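Local coordinates for protein type III effector XopAI (PDB 6K93) that is a type III effector of a plant pathogen whose mono-ADP-ribosyltransferase-fold domain probably binds arginine-containing peptides, at residues Gly259-Gly271 with Thr304-Ala316. Sequence-based numbering, arbitrary orientation.
Sequences GMAVEWESNSTTG and THPRLKIYQSQIA
Trp264 and Ile310 pack side by side on the buried face of two parallel strands, 262-268 and 308-315, where CD1 of Ile310 sits over one face of the indole, 3.8 Å from the centroid of its five-membered ring. CG1 of Val262 lies above the same indole face and meets Ile310 CD1 at 3.9 Å, while helix 228-234 covers this apolar cluster through Val231 and Trp230. Next along this face, Gln312 NE2 donates, nearly in the amide plane, to Ser266 OG (3.0 Å).

The other face, partly open to solvent, is looser and mixes charges with the Pro306 and Tyr311 rings, beside Glu263 and Glu265 respectively. Lys309, fully extended with CG anti to the backbone N (chi1 -176°), brings NZ to Glu265 OE1 at 2.9 Å, on the anti side, 31° out of the carboxylate plane; a water bridges Glu263 OE1 to the same NZ, weakly at the lysine.

Gln314 OE1 accepts from the backbone N of Thr269 and of Thr270, both from one face of its amide. His305 ND1 bonds Gly259 O at 2.8 Å, with Ala261 CA centred over the imidazole.

Backbone bonds from Glu263 N-Leu308 O to Gln314 N-Asn267 O form a parallel ladder joining central strands of the mixed five-stranded sheet in the mono-ADP-ribosyltransferase fold.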
loop_
_atom_site.group_PDB
_atom_site.type_symbol
_atom_site.label_atom_id
_atom_site.label_comp_id
_atom_site.label_asym_id
_atom_site.label_seq_id
_atom_site.Cartn_x
_atom_site.Cartn_y
_atom_site.Cartn_z
ATOM N N GLY A 259 16.746 -15.552 -6.066
ATOM C CA GLY A 259 16.869 -14.671 -7.215
ATOM C C GLY A 259 15.526 -14.601 -7.890
ATOM O O GLY A 259 15.008 -15.624 -8.335
ATOM N N MET A 260 14.960 -13.407 -7.964
ATOM C CA MET A 260 13.578 -13.246 -8.370
ATOM C C MET A 260 13.420 -13.215 -9.892
ATOM O O MET A 260 14.325 -12.810 -10.639
ATOM C CB MET A 260 13.016 -11.972 -7.745
ATOM C CG MET A 260 13.154 -11.935 -6.227
ATOM S SD MET A 260 12.283 -13.325 -5.461
ATOM C CE MET A 260 10.646 -12.905 -5.985
ATOM N N ALA A 261 12.218 -13.635 -10.351
ATOM C CA ALA A 261 11.956 -13.727 -11.783
ATOM C C ALA A 261 11.893 -12.359 -12.464
ATOM O O ALA A 261 12.206 -12.244 -13.651
ATOM C CB ALA A 261 10.663 -14.475 -12.028
ATOM N N VAL A 262 11.463 -11.328 -11.749
ATOM C CA VAL A 262 11.378 -9.966 -12.246
ATOM C C VAL A 262 12.050 -9.065 -11.221
ATOM O O VAL A 262 11.779 -9.169 -10.021
ATOM C CB VAL A 262 9.928 -9.516 -12.459
ATOM C CG1 VAL A 262 9.893 -8.103 -13.026
ATOM C CG2 VAL A 262 9.221 -10.458 -13.419
ATOM N N GLU A 263 12.930 -8.209 -11.682
ATOM C CA GLU A 263 13.553 -7.207 -10.828
ATOM C C GLU A 263 13.254 -5.831 -11.381
ATOM O O GLU A 263 13.062 -5.662 -12.585
ATOM C CB GLU A 263 15.063 -7.370 -10.726
ATOM C CG GLU A 263 15.461 -8.611 -9.966
ATOM C CD GLU A 263 16.960 -8.878 -9.983
ATOM O OE1 GLU A 263 17.729 -8.134 -10.647
ATOM O OE2 GLU A 263 17.379 -9.842 -9.306
ATOM N N TRP A 264 13.247 -4.836 -10.495
ATOM C CA TRP A 264 13.136 -3.457 -10.916
ATOM C C TRP A 264 14.221 -2.610 -10.268
ATOM O O TRP A 264 14.577 -2.821 -9.111
ATOM C CB TRP A 264 11.831 -2.800 -10.501
ATOM C CG TRP A 264 10.514 -3.209 -11.027
ATOM C CD1 TRP A 264 9.714 -2.433 -11.797
ATOM C CD2 TRP A 264 9.750 -4.387 -10.704
ATOM N NE1 TRP A 264 8.506 -3.055 -12.014
ATOM C CE2 TRP A 264 8.504 -4.256 -11.359
ATOM C CE3 TRP A 264 9.992 -5.534 -9.945
ATOM C CZ2 TRP A 264 7.501 -5.229 -11.275
ATOM C CZ3 TRP A 264 9.005 -6.514 -9.882
ATOM C CH2 TRP A 264 7.776 -6.350 -10.532
ATOM N N GLU A 265 14.672 -1.600 -11.001
ATOM C CA GLU A 265 15.404 -0.465 -10.460
ATOM C C GLU A 265 14.563 0.754 -10.766
ATOM O O GLU A 265 14.401 1.094 -11.938
ATOM C CB GLU A 265 16.794 -0.308 -11.075
ATOM C CG GLU A 265 17.752 -1.409 -10.726
ATOM C CD GLU A 265 19.232 -1.069 -11.097
ATOM O OE1 GLU A 265 19.987 -2.009 -11.186
ATOM O OE2 GLU A 265 19.519 0.107 -11.293
ATOM N N SER A 266 13.970 1.363 -9.748
ATOM C CA SER A 266 13.060 2.489 -9.930
ATOM C C SER A 266 13.621 3.749 -9.289
ATOM O O SER A 266 13.960 3.762 -8.094
ATOM C CB SER A 266 11.685 2.222 -9.324
ATOM O OG SER A 266 11.118 0.987 -9.750
ATOM N N ASN A 267 13.685 4.819 -10.071
ATOM C CA ASN A 267 14.113 6.094 -9.521
ATOM C C ASN A 267 12.943 6.751 -8.830
ATOM O O ASN A 267 11.939 7.065 -9.464
ATOM C CB ASN A 267 14.681 6.987 -10.618
ATOM C CG ASN A 267 15.989 6.470 -11.135
ATOM O OD1 ASN A 267 16.954 6.345 -10.386
ATOM N ND2 ASN A 267 16.018 6.117 -12.407
ATOM N N SER A 268 13.076 6.939 -7.531
ATOM C CA SER A 268 12.038 7.545 -6.720
ATOM C C SER A 268 12.280 9.034 -6.578
ATOM O O SER A 268 13.425 9.478 -6.434
ATOM C CB SER A 268 12.018 6.903 -5.333
ATOM O OG SER A 268 11.104 7.530 -4.476
ATOM N N THR A 269 11.199 9.797 -6.657
ATOM C CA THR A 269 11.203 11.202 -6.279
ATOM C C THR A 269 10.367 11.485 -5.047
ATOM O O THR A 269 10.782 12.304 -4.205
ATOM C CB THR A 269 10.691 12.073 -7.430
ATOM O OG1 THR A 269 9.434 11.598 -7.903
ATOM C CG2 THR A 269 11.675 12.045 -8.526
ATOM N N THR A 270 9.178 10.862 -4.959
ATOM C CA THR A 270 8.297 11.041 -3.814
ATOM C C THR A 270 7.879 9.727 -3.176
ATOM O O THR A 270 7.002 9.731 -2.303
ATOM C CB THR A 270 7.043 11.829 -4.206
ATOM O OG1 THR A 270 6.219 11.038 -5.060
ATOM C CG2 THR A 270 7.404 13.133 -4.881
ATOM N N GLY A 271 8.437 8.591 -3.601
ATOM C CA GLY A 271 8.167 7.344 -2.918
ATOM C C GLY A 271 8.482 7.514 -1.445
ATOM O O GLY A 271 9.506 8.094 -1.082
ATOM N N THR A 304 17.811 -16.654 -17.790
ATOM C CA THR A 304 17.667 -17.104 -16.415
ATOM C C THR A 304 17.315 -15.878 -15.575
ATOM O O THR A 304 17.263 -14.748 -16.078
ATOM C CB THR A 304 18.941 -17.805 -15.931
ATOM O OG1 THR A 304 20.043 -16.879 -15.916
ATOM C CG2 THR A 304 19.266 -18.996 -16.850
ATOM N N HIS A 305 17.026 -16.097 -14.298
ATOM C CA HIS A 305 16.545 -14.996 -13.469
ATOM C C HIS A 305 17.614 -13.917 -13.333
ATOM O O HIS A 305 18.802 -14.238 -13.178
ATOM C CB HIS A 305 16.141 -15.508 -12.088
ATOM C CG HIS A 305 14.808 -16.202 -12.071
ATOM N ND1 HIS A 305 14.125 -16.459 -10.909
ATOM C CD2 HIS A 305 14.054 -16.713 -13.080
ATOM C CE1 HIS A 305 12.996 -17.091 -11.195
ATOM N NE2 HIS A 305 12.936 -17.263 -12.507
ATOM N N PRO A 306 17.232 -12.628 -13.369
ATOM C CA PRO A 306 15.851 -12.179 -13.606
ATOM C C PRO A 306 15.473 -12.282 -15.075
ATOM O O PRO A 306 16.200 -11.756 -15.927
ATOM C CB PRO A 306 15.874 -10.715 -13.131
ATOM C CG PRO A 306 17.281 -10.280 -13.401
ATOM C CD PRO A 306 18.161 -11.490 -13.229
ATOM N N ARG A 307 14.367 -12.965 -15.386
ATOM C CA ARG A 307 13.961 -13.060 -16.785
ATOM C C ARG A 307 13.695 -11.681 -17.368
ATOM O O ARG A 307 13.932 -11.450 -18.560
ATOM C CB ARG A 307 12.719 -13.934 -16.925
ATOM C CG ARG A 307 12.890 -15.389 -16.489
ATOM C CD ARG A 307 14.059 -16.078 -17.182
ATOM N NE ARG A 307 13.974 -16.039 -18.645
ATOM C CZ ARG A 307 13.208 -16.839 -19.374
ATOM N NH1 ARG A 307 12.445 -17.755 -18.795
ATOM N NH2 ARG A 307 13.206 -16.717 -20.692
ATOM N N LEU A 308 13.221 -10.758 -16.538
ATOM C CA LEU A 308 12.944 -9.390 -16.929
ATOM C C LEU A 308 13.466 -8.469 -15.840
ATOM O O LEU A 308 13.224 -8.694 -14.647
ATOM C CB LEU A 308 11.463 -9.145 -17.140
ATOM C CG LEU A 308 11.001 -10.017 -18.317
ATOM C CD1 LEU A 308 9.535 -10.398 -18.186
ATOM C CD2 LEU A 308 11.320 -9.327 -19.648
ATOM N N LYS A 309 14.195 -7.439 -16.249
ATOM C CA LYS A 309 14.660 -6.405 -15.333
ATOM C C LYS A 309 14.201 -5.055 -15.867
ATOM O O LYS A 309 14.547 -4.662 -16.994
ATOM C CB LYS A 309 16.171 -6.423 -15.159
ATOM C CG LYS A 309 16.588 -5.410 -14.131
ATOM C CD LYS A 309 18.035 -5.571 -13.737
ATOM C CE LYS A 309 18.433 -4.477 -12.777
ATOM N NZ LYS A 309 19.886 -4.578 -12.419
ATOM N N ILE A 310 13.406 -4.356 -15.062
ATOM C CA ILE A 310 12.744 -3.131 -15.483
ATOM C C ILE A 310 13.458 -1.944 -14.865
ATOM O O ILE A 310 13.615 -1.886 -13.647
ATOM C CB ILE A 310 11.267 -3.148 -15.057
ATOM C CG1 ILE A 310 10.555 -4.357 -15.670
ATOM C CG2 ILE A 310 10.586 -1.828 -15.401
ATOM C CD1 ILE A 310 9.311 -4.739 -14.928
ATOM N N TYR A 311 13.876 -1.001 -15.698
ATOM C CA TYR A 311 14.434 0.267 -15.254
ATOM C C TYR A 311 13.401 1.350 -15.508
ATOM O O TYR A 311 12.942 1.510 -16.637
ATOM C CB TYR A 311 15.722 0.590 -16.002
ATOM C CG TYR A 311 16.818 -0.432 -15.810
ATOM C CD1 TYR A 311 16.815 -1.627 -16.508
ATOM C CD2 TYR A 311 17.857 -0.200 -14.920
ATOM C CE1 TYR A 311 17.806 -2.559 -16.343
ATOM C CE2 TYR A 311 18.858 -1.122 -14.754
ATOM C CZ TYR A 311 18.833 -2.298 -15.463
ATOM O OH TYR A 311 19.844 -3.215 -15.305
ATOM N N GLN A 312 12.980 2.036 -14.459
ATOM C CA GLN A 312 11.950 3.047 -14.629
ATOM C C GLN A 312 12.215 4.200 -13.687
ATOM O O GLN A 312 12.935 4.064 -12.694
ATOM C CB GLN A 312 10.552 2.469 -14.394
ATOM C CG GLN A 312 10.352 1.909 -13.015
ATOM C CD GLN A 312 8.981 1.312 -12.788
ATOM O OE1 GLN A 312 8.165 1.211 -13.717
ATOM N NE2 GLN A 312 8.723 0.896 -11.562
ATOM N N SER A 313 11.629 5.340 -14.026
ATOM C CA SER A 313 11.798 6.580 -13.281
ATOM C C SER A 313 10.454 7.192 -12.952
ATOM O O SER A 313 9.650 7.433 -13.853
ATOM C CB SER A 313 12.633 7.591 -14.083
ATOM O OG SER A 313 13.942 7.093 -14.284
ATOM N N GLN A 314 10.214 7.461 -11.667
ATOM C CA GLN A 314 8.979 8.126 -11.277
ATOM C C GLN A 314 8.906 9.512 -11.900
ATOM O O GLN A 314 9.900 10.261 -11.931
ATOM C CB GLN A 314 8.880 8.228 -9.765
ATOM C CG GLN A 314 7.558 8.754 -9.305
ATOM C CD GLN A 314 7.501 8.987 -7.819
ATOM O OE1 GLN A 314 8.512 8.921 -7.119
ATOM N NE2 GLN A 314 6.298 9.248 -7.322
ATOM N N ILE A 315 7.714 9.841 -12.394
ATOM C CA ILE A 315 7.446 11.151 -12.962
ATOM C C ILE A 315 6.239 11.766 -12.282
ATOM O O ILE A 315 5.423 11.087 -11.642
ATOM C CB ILE A 315 7.250 11.097 -14.491
ATOM C CG1 ILE A 315 6.137 10.143 -14.872
ATOM C CG2 ILE A 315 8.553 10.683 -15.181
ATOM C CD1 ILE A 315 5.864 10.110 -16.389
ATOM N N ALA A 316 6.101 13.079 -12.478
ATOM C CA ALA A 316 4.957 13.807 -11.949
ATOM C C ALA A 316 3.687 13.268 -12.561
ATOM O O ALA A 316 3.685 12.911 -13.731
ATOM C CB ALA A 316 5.099 15.285 -12.237
ATOM O OXT ALA A 316 2.630 13.187 -11.927
HETATM O O HOH W 1 18.490 -5.777 -9.980
#